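Local coordinates for protein importin-95 (Chaetomium thermophilum, PDB 4XRI) that serves as a flexible importin-beta transport receptor carrying protein cargo into the nucleus and probably binds a small GTPase, at residues G370-I374 / G406-L412; W390-D394 / D429-V434; P626-F630 / S666-A671. The protein carries 2 engineered substitutions. All coordinates share one frame; numbering follows the deposited sequence.

Three pairs of segments in one all-helical solenoid illustrate how chemistry follows position in a repeat fold. Each is partly buried, mixing core and surface differently. Contact 1 joins two interhelical turns and the helix starts that follow them by apolar packing without a hydrogen bond. Contact 2 lies at helix starts and is the polar one, with a salt bridge, a stacked amide and a bound sulfate. Helix 390-402 starts in contact 2 and leads by a loop to the 406-412 segment of contact 1, the two centres about 25 Å apart. Contact 3, centred about 43 and 44 Å from contacts 1 and 2, packs two nearly parallel helix bodies, with a greasy interior and a polar margin.

Contact 1. Residues G370-I374 / G406-L412; sequences GSTII and GPEEKVL
The ring of Pro-407 lies over one face of the flat peptide group joining Gly-370 to Ser-371. Its CB makes the touch, 3.4 Å from Gly-370 C, while CG stands beside it on the same face. The carbonyl oxygen of that peptide, Gly-370 O, is turned back into its own segment, where it accepts from the backbone N of Ile-373 in the short 3-10 turn. Gly-370 CA comes 3.6 Å from Pro-407 CA; Gly-370 leaves helix 354-369 with positive phi, a conformation glycine adopts easily.

Further along, Ser-371 OG reaches across to the start of helix 409-425, 3.6 Å from Val-411 CG2, and meets the methyl without bonding to it. Ile-374 supplies the apolar end. Its CG1 branch sits anti to the carbonyl carbon (chi1 -71°) and the chain then runs out straight, which carries CD1 across to Val-411 CG1 at 3.6 Å and to Leu-412 CD2 at 3.9 Å. The side chains of Val-411 and Leu-412 are each met at a slant. Behind, Leu-412 also leans on Cys-449 of helix 432-449, linking the helix start to the next helix.

No hydrogen bond or salt bridge joins the two segments, so the turns and the helix starts after them are held against each other by shape and apolar contact rather than by directional bonds.

Contact 2. Residues W390-D394 / D429-V434; sequences WHFRD and DESIQV. With SO4 (sulfate ion), chain J.
Trp-390 spreads its indole beneath the amide of Gln-433 and a bound sulfate, both on the same face. The amide plane is tilted 25° from the ring in a stack, and sulfate O1 hovers 3.1 Å above the ring plane. His-391 CE1 lies over the opposite face, toward its rim. The indole reaches this place with CG lodged between the backbone N and the carbonyl carbon (chi1 68°), and its CZ3 rests 3.7 Å from Gln-433 CB. Bent at chi2, Gln-433 offers NE2 to sulfate O2 at 3.0 Å; the ion probably comes from the crystallisation liquor.

A second grip is ionic. Arg-393 takes Asp-429 side-on, NE to OD1 at 2.9 Å and NH2 to OD2 at 3.1 Å, each oxygen using its syn lone pair. The NH2 bond is nearly straight at 167° and lies in the guanidinium plane, whereas OD1 is tilted out of it. OD2 turns its anti lone pair to Ser-431 N, 2.9 Å away, closing an Asx turn, so three bonds hold the carboxylate, two of them on OD2. Arg-393 NH1 meanwhile holds His-387 O.

Val-434 CG2 sits 3.7 Å from Trp-390 O. Asp-394 OD1 faces Gln-433 O, two acceptors; Ser-437 OG is hydrogen-bonded with both, its single proton presumably shared, which probably eases their approach.

Within the HEAT-like repeat range, the contact thus joins the N-terminal turns of helices 390-402 and 432-449, between which the chain runs through helix 409-425; Gln-343, from the loop after helix 324-340, binds Asp-394 OD2 from outside.

Contact 3. Residues P626-F630 / S666-A671; sequences PEGVF and SLCSMA
Phe-630 presents a face to Leu-667, whose CD1 stands over the middle of the ring, 4.2 Å from its centroid: a CH-pi contact in the tight part of the interface. Leu-667 CD2 spreads onto Pro-626 CB at 3.8 Å, and Met-670 and Phe-630 run alongside in opposite senses, CG to CB 3.5 Å. Met-670 CE completes this packing, 3.3 Å from Glu-627 CG. Leu-655 and Ala-658 of helix 648-660 also pack on Phe-630.

The other side, at exposed Ser-666, is more open and is bridged by a water. Glu-627 extends with CG anti to its amide nitrogen (chi1 -174°), bringing its carboxylate to Ser-666. Ser-666 OG donates to Glu-627 OE2 at 2.7 Å, on the syn side but 27° out of the carboxylate plane. The water donates to both Glu-627 OE1 and Ser-666 O, tying the pair a second time. Replacing Glu-627 with an alanine would probably leave the Ser-666 hydroxyl without its acceptor and uncover the Met-670 methyl.

The two helix segments run 12° from parallel, their axes 9.8 Å apart, with helix 648-660 between them in sequence: the side-by-side stacking of alternate helices that builds the superhelical solenoid of importin-beta HEAT proteins.

Contact 1. Residues G370-I374 / G406-L412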
# COMPACT_ATOMS: atom_id res chain seq x y z
N GLY A 370 -17.12 16.70 -7.31
CA GLY A 370 -18.32 16.56 -6.51
C GLY A 370 -19.62 16.62 -7.29
O GLY A 370 -19.82 15.89 -8.26
N SER A 371 -20.52 17.50 -6.86
CA SER A 371 -21.88 17.58 -7.40
C SER A 371 -21.93 18.00 -8.86
O SER A 371 -22.92 17.76 -9.55
CB SER A 371 -22.72 18.54 -6.56
OG SER A 371 -22.83 18.09 -5.22
N THR A 372 -20.86 18.65 -9.33
CA THR A 372 -20.79 19.13 -10.71
C THR A 372 -20.92 17.98 -11.72
O THR A 372 -21.41 18.17 -12.83
CB THR A 372 -19.47 19.89 -10.96
OG1 THR A 372 -19.34 20.95 -10.01
CG2 THR A 372 -19.43 20.48 -12.37
N ILE A 373 -20.50 16.79 -11.31
CA ILE A 373 -20.48 15.63 -12.20
C ILE A 373 -21.86 14.99 -12.36
O ILE A 373 -22.09 14.20 -13.28
CB ILE A 373 -19.50 14.55 -11.68
CG1 ILE A 373 -19.06 13.64 -12.83
CG2 ILE A 373 -20.13 13.75 -10.55
CD1 ILE A 373 -18.02 12.63 -12.42
N ILE A 374 -22.79 15.34 -11.48
CA ILE A 374 -24.08 14.65 -11.42
C ILE A 374 -24.99 14.84 -12.64
O ILE A 374 -25.53 13.85 -13.16
CB ILE A 374 -24.84 15.06 -10.14
CG1 ILE A 374 -24.16 14.47 -8.91
CG2 ILE A 374 -26.29 14.61 -10.21
CD1 ILE A 374 -24.67 15.01 -7.61
N GLY A 406 -17.93 11.18 -3.42
CA GLY A 406 -17.43 12.47 -3.88
C GLY A 406 -18.36 13.64 -3.64
O GLY A 406 -18.05 14.52 -2.83
N PRO A 407 -19.50 13.68 -4.35
CA PRO A 407 -20.44 14.80 -4.20
C PRO A 407 -21.12 14.83 -2.84
O PRO A 407 -21.04 13.87 -2.08
CB PRO A 407 -21.46 14.55 -5.32
CG PRO A 407 -21.33 13.11 -5.65
CD PRO A 407 -19.89 12.77 -5.43
N GLU A 408 -21.79 15.95 -2.55
CA GLU A 408 -22.50 16.12 -1.29
C GLU A 408 -23.56 15.05 -1.11
O GLU A 408 -24.38 14.82 -2.00
CB GLU A 408 -23.14 17.50 -1.21
CG GLU A 408 -22.15 18.64 -1.23
CD GLU A 408 -22.83 19.99 -1.24
OE1 GLU A 408 -24.06 20.03 -1.47
OE2 GLU A 408 -22.14 21.01 -1.03
N GLU A 409 -23.53 14.39 0.05
CA GLU A 409 -24.51 13.36 0.38
C GLU A 409 -25.92 13.91 0.19
O GLU A 409 -26.76 13.28 -0.45
CB GLU A 409 -24.32 12.86 1.81
CG GLU A 409 -25.48 12.02 2.32
CD GLU A 409 -25.04 10.91 3.25
OE1 GLU A 409 -24.06 11.11 4.00
OE2 GLU A 409 -25.68 9.84 3.23
N LYS A 410 -26.15 15.10 0.73
CA LYS A 410 -27.44 15.78 0.63
C LYS A 410 -27.96 15.86 -0.80
O LYS A 410 -29.16 15.70 -1.05
CB LYS A 410 -27.34 17.19 1.21
CG LYS A 410 -27.12 17.23 2.72
CD LYS A 410 -27.05 18.66 3.23
CE LYS A 410 -26.88 18.70 4.74
NZ LYS A 410 -26.78 20.09 5.26
N VAL A 411 -27.06 16.10 -1.75
CA VAL A 411 -27.45 16.18 -3.15
C VAL A 411 -27.79 14.80 -3.72
O VAL A 411 -28.70 14.66 -4.53
CB VAL A 411 -26.33 16.82 -4.01
CG1 VAL A 411 -26.78 16.94 -5.46
CG2 VAL A 411 -25.96 18.19 -3.46
N LEU A 412 -27.06 13.78 -3.27
CA LEU A 412 -27.25 12.43 -3.79
C LEU A 412 -28.48 11.73 -3.23
O LEU A 412 -29.07 10.89 -3.90
CB LEU A 412 -26.01 11.59 -3.51
CG LEU A 412 -24.78 11.86 -4.38
CD1 LEU A 412 -23.61 11.02 -3.89
CD2 LEU A 412 -25.08 11.56 -5.84

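Contact 2. Residues W390-D394 / D429-V434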
# COMPACT_ATOMS: atom_id res chain seq x y z
N TRP A 390 -26.59 -4.45 -23.97
CA TRP A 390 -26.19 -4.63 -22.58
C TRP A 390 -24.98 -3.76 -22.23
O TRP A 390 -24.77 -3.43 -21.07
CB TRP A 390 -25.87 -6.10 -22.29
CG TRP A 390 -24.66 -6.61 -23.00
CD1 TRP A 390 -24.62 -7.24 -24.21
CD2 TRP A 390 -23.30 -6.53 -22.54
NE1 TRP A 390 -23.32 -7.56 -24.53
CE2 TRP A 390 -22.49 -7.13 -23.52
CE3 TRP A 390 -22.69 -6.00 -21.39
CZ2 TRP A 390 -21.11 -7.23 -23.40
CZ3 TRP A 390 -21.32 -6.10 -21.27
CH2 TRP A 390 -20.54 -6.71 -22.27
N HIS A 391 -24.19 -3.40 -23.24
CA HIS A 391 -23.05 -2.50 -23.05
C HIS A 391 -23.48 -1.20 -22.39
O HIS A 391 -22.80 -0.69 -21.50
CB HIS A 391 -22.37 -2.19 -24.39
CG HIS A 391 -21.70 -3.37 -25.03
ND1 HIS A 391 -22.36 -4.22 -25.89
CD2 HIS A 391 -20.43 -3.82 -24.95
CE1 HIS A 391 -21.53 -5.16 -26.31
NE2 HIS A 391 -20.35 -4.94 -25.75
N PHE A 392 -24.61 -0.68 -22.84
CA PHE A 392 -25.10 0.62 -22.38
C PHE A 392 -25.83 0.54 -21.05
O PHE A 392 -25.75 1.46 -20.23
CB PHE A 392 -26.01 1.24 -23.44
CG PHE A 392 -25.27 1.73 -24.65
CD1 PHE A 392 -25.02 3.09 -24.82
CD2 PHE A 392 -24.82 0.85 -25.62
CE1 PHE A 392 -24.34 3.55 -25.93
CE2 PHE A 392 -24.13 1.31 -26.73
CZ PHE A 392 -23.89 2.66 -26.89
N ARG A 393 -26.55 -0.56 -20.82
CA ARG A 393 -27.18 -0.79 -19.53
C ARG A 393 -26.12 -0.97 -18.45
O ARG A 393 -26.20 -0.38 -17.38
CB ARG A 393 -28.10 -2.01 -19.57
CG ARG A 393 -29.28 -1.88 -20.52
CD ARG A 393 -30.39 -2.86 -20.16
NE ARG A 393 -29.94 -4.24 -20.15
CZ ARG A 393 -29.80 -4.99 -21.24
NH1 ARG A 393 -30.07 -4.48 -22.44
NH2 ARG A 393 -29.38 -6.25 -21.14
N ASP A 394 -25.12 -1.79 -18.77
CA ASP A 394 -23.99 -2.02 -17.87
C ASP A 394 -23.26 -0.72 -17.59
O ASP A 394 -22.87 -0.44 -16.46
CB ASP A 394 -23.03 -3.05 -18.47
CG ASP A 394 -21.84 -3.32 -17.57
OD1 ASP A 394 -21.97 -4.13 -16.63
OD2 ASP A 394 -20.77 -2.72 -17.80
N ASP A 429 -31.48 -8.64 -14.59
CA ASP A 429 -31.10 -8.44 -15.98
C ASP A 429 -30.57 -9.73 -16.59
O ASP A 429 -30.02 -10.58 -15.88
CB ASP A 429 -30.04 -7.34 -16.08
CG ASP A 429 -29.91 -6.79 -17.49
OD1 ASP A 429 -30.51 -5.73 -17.77
OD2 ASP A 429 -29.21 -7.41 -18.31
N GLU A 430 -30.76 -9.89 -17.90
CA GLU A 430 -30.27 -11.08 -18.59
C GLU A 430 -28.76 -11.18 -18.49
O GLU A 430 -28.21 -12.23 -18.15
CB GLU A 430 -30.68 -11.07 -20.07
CG GLU A 430 -32.16 -11.20 -20.34
CD GLU A 430 -32.47 -11.10 -21.83
OE1 GLU A 430 -31.56 -10.75 -22.60
OE2 GLU A 430 -33.62 -11.39 -22.22
N SER A 431 -28.09 -10.07 -18.80
CA SER A 431 -26.64 -10.02 -18.83
C SER A 431 -26.04 -10.18 -17.44
O SER A 431 -26.43 -9.51 -16.49
CB SER A 431 -26.17 -8.70 -19.44
OG SER A 431 -24.76 -8.59 -19.41
N ILE A 432 -25.08 -11.10 -17.33
CA ILE A 432 -24.40 -11.34 -16.07
C ILE A 432 -23.45 -10.18 -15.76
O ILE A 432 -23.14 -9.91 -14.60
CB ILE A 432 -23.62 -12.67 -16.09
CG1 ILE A 432 -23.11 -13.03 -14.70
CG2 ILE A 432 -22.49 -12.63 -17.11
CD1 ILE A 432 -24.19 -13.17 -13.66
N GLN A 433 -23.00 -9.49 -16.80
CA GLN A 433 -22.16 -8.31 -16.63
C GLN A 433 -22.96 -7.19 -15.96
O GLN A 433 -22.47 -6.54 -15.04
CB GLN A 433 -21.60 -7.82 -17.97
CG GLN A 433 -20.64 -8.79 -18.64
CD GLN A 433 -21.35 -9.79 -19.54
OE1 GLN A 433 -22.57 -9.72 -19.71
NE2 GLN A 433 -20.59 -10.71 -20.11
N VAL A 434 -24.18 -6.99 -16.44
CA VAL A 434 -25.06 -5.95 -15.90
C VAL A 434 -25.40 -6.24 -14.45
O VAL A 434 -25.42 -5.33 -13.61
CB VAL A 434 -26.36 -5.83 -16.73
CG1 VAL A 434 -27.33 -4.88 -16.05
CG2 VAL A 434 -26.04 -5.36 -18.14
S SO4 J . -23.64 -11.18 -22.74
O1 SO4 J . -23.82 -9.80 -22.28
O2 SO4 J . -22.85 -11.92 -21.76
O3 SO4 J . -24.95 -11.81 -22.89
O4 SO4 J . -22.94 -11.18 -24.02

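Contact 3. Residues P626-F630 / S666-A671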
# COMPACT_ATOMS: atom_id res chain seq x y z
N PRO A 626 -1.93 -20.25 11.33
CA PRO A 626 -1.58 -20.01 12.74
C PRO A 626 -1.95 -18.61 13.21
O PRO A 626 -2.31 -18.42 14.37
CB PRO A 626 -0.05 -20.21 12.76
CG PRO A 626 0.25 -21.05 11.59
CD PRO A 626 -0.75 -20.64 10.54
N GLU A 627 -1.86 -17.64 12.31
CA GLU A 627 -2.18 -16.26 12.64
C GLU A 627 -3.67 -16.09 12.93
O GLU A 627 -4.05 -15.36 13.84
CB GLU A 627 -1.75 -15.33 11.50
CG GLU A 627 -1.90 -13.85 11.81
CD GLU A 627 -1.06 -12.99 10.88
OE1 GLU A 627 -1.28 -11.76 10.85
OE2 GLU A 627 -0.18 -13.55 10.20
N GLY A 628 -4.50 -16.79 12.16
CA GLY A 628 -5.93 -16.77 12.36
C GLY A 628 -6.32 -17.44 13.66
O GLY A 628 -7.21 -16.98 14.38
N VAL A 629 -5.64 -18.55 13.97
CA VAL A 629 -5.85 -19.26 15.23
C VAL A 629 -5.49 -18.37 16.42
O VAL A 629 -6.25 -18.29 17.40
CB VAL A 629 -5.01 -20.55 15.29
CG1 VAL A 629 -5.05 -21.15 16.69
CG2 VAL A 629 -5.52 -21.56 14.26
N PHE A 630 -4.35 -17.70 16.33
CA PHE A 630 -3.89 -16.81 17.39
C PHE A 630 -4.86 -15.66 17.63
O PHE A 630 -5.11 -15.26 18.77
CB PHE A 630 -2.50 -16.28 17.07
CG PHE A 630 -1.38 -17.12 17.61
CD1 PHE A 630 -1.30 -18.47 17.32
CD2 PHE A 630 -0.40 -16.56 18.42
CE1 PHE A 630 -0.28 -19.25 17.82
CE2 PHE A 630 0.63 -17.33 18.93
CZ PHE A 630 0.69 -18.68 18.63
N SER A 666 5.35 -12.33 10.68
CA SER A 666 3.96 -12.01 10.93
C SER A 666 3.41 -12.73 12.16
O SER A 666 2.71 -12.14 12.98
CB SER A 666 3.11 -12.36 9.71
OG SER A 666 1.83 -11.75 9.78
N LEU A 667 3.74 -14.02 12.29
CA LEU A 667 3.28 -14.79 13.44
C LEU A 667 3.99 -14.36 14.72
O LEU A 667 3.40 -14.34 15.79
CB LEU A 667 3.48 -16.29 13.21
CG LEU A 667 2.92 -17.17 14.32
CD1 LEU A 667 1.44 -16.90 14.51
CD2 LEU A 667 3.16 -18.64 14.04
N CYS A 668 5.27 -14.03 14.58
CA CYS A 668 6.06 -13.56 15.72
C CYS A 668 5.43 -12.30 16.29
O CYS A 668 5.24 -12.19 17.50
CB CYS A 668 7.51 -13.29 15.30
SG CYS A 668 8.62 -12.88 16.69
N SER A 669 5.10 -11.36 15.41
CA SER A 669 4.42 -10.13 15.81
C SER A 669 3.08 -10.42 16.47
O SER A 669 2.72 -9.78 17.46
CB SER A 669 4.22 -9.20 14.61
OG SER A 669 5.44 -8.56 14.26
N MET A 670 2.35 -11.39 15.93
CA MET A 670 1.08 -11.81 16.50
C MET A 670 1.27 -12.40 17.90
O MET A 670 0.45 -12.20 18.79
CB MET A 670 0.39 -12.83 15.59
CG MET A 670 -0.97 -13.27 16.08
SD MET A 670 -2.19 -11.94 16.05
CE MET A 670 -2.53 -11.82 14.30
N ALA A 671 2.36 -13.14 18.07
CA ALA A 671 2.68 -13.76 19.35
C ALA A 671 2.95 -12.70 20.41
O ALA A 671 2.51 -12.83 21.56
CB ALA A 671 3.89 -14.69 19.21
O HOH W 1 1.04 -10.24 12.46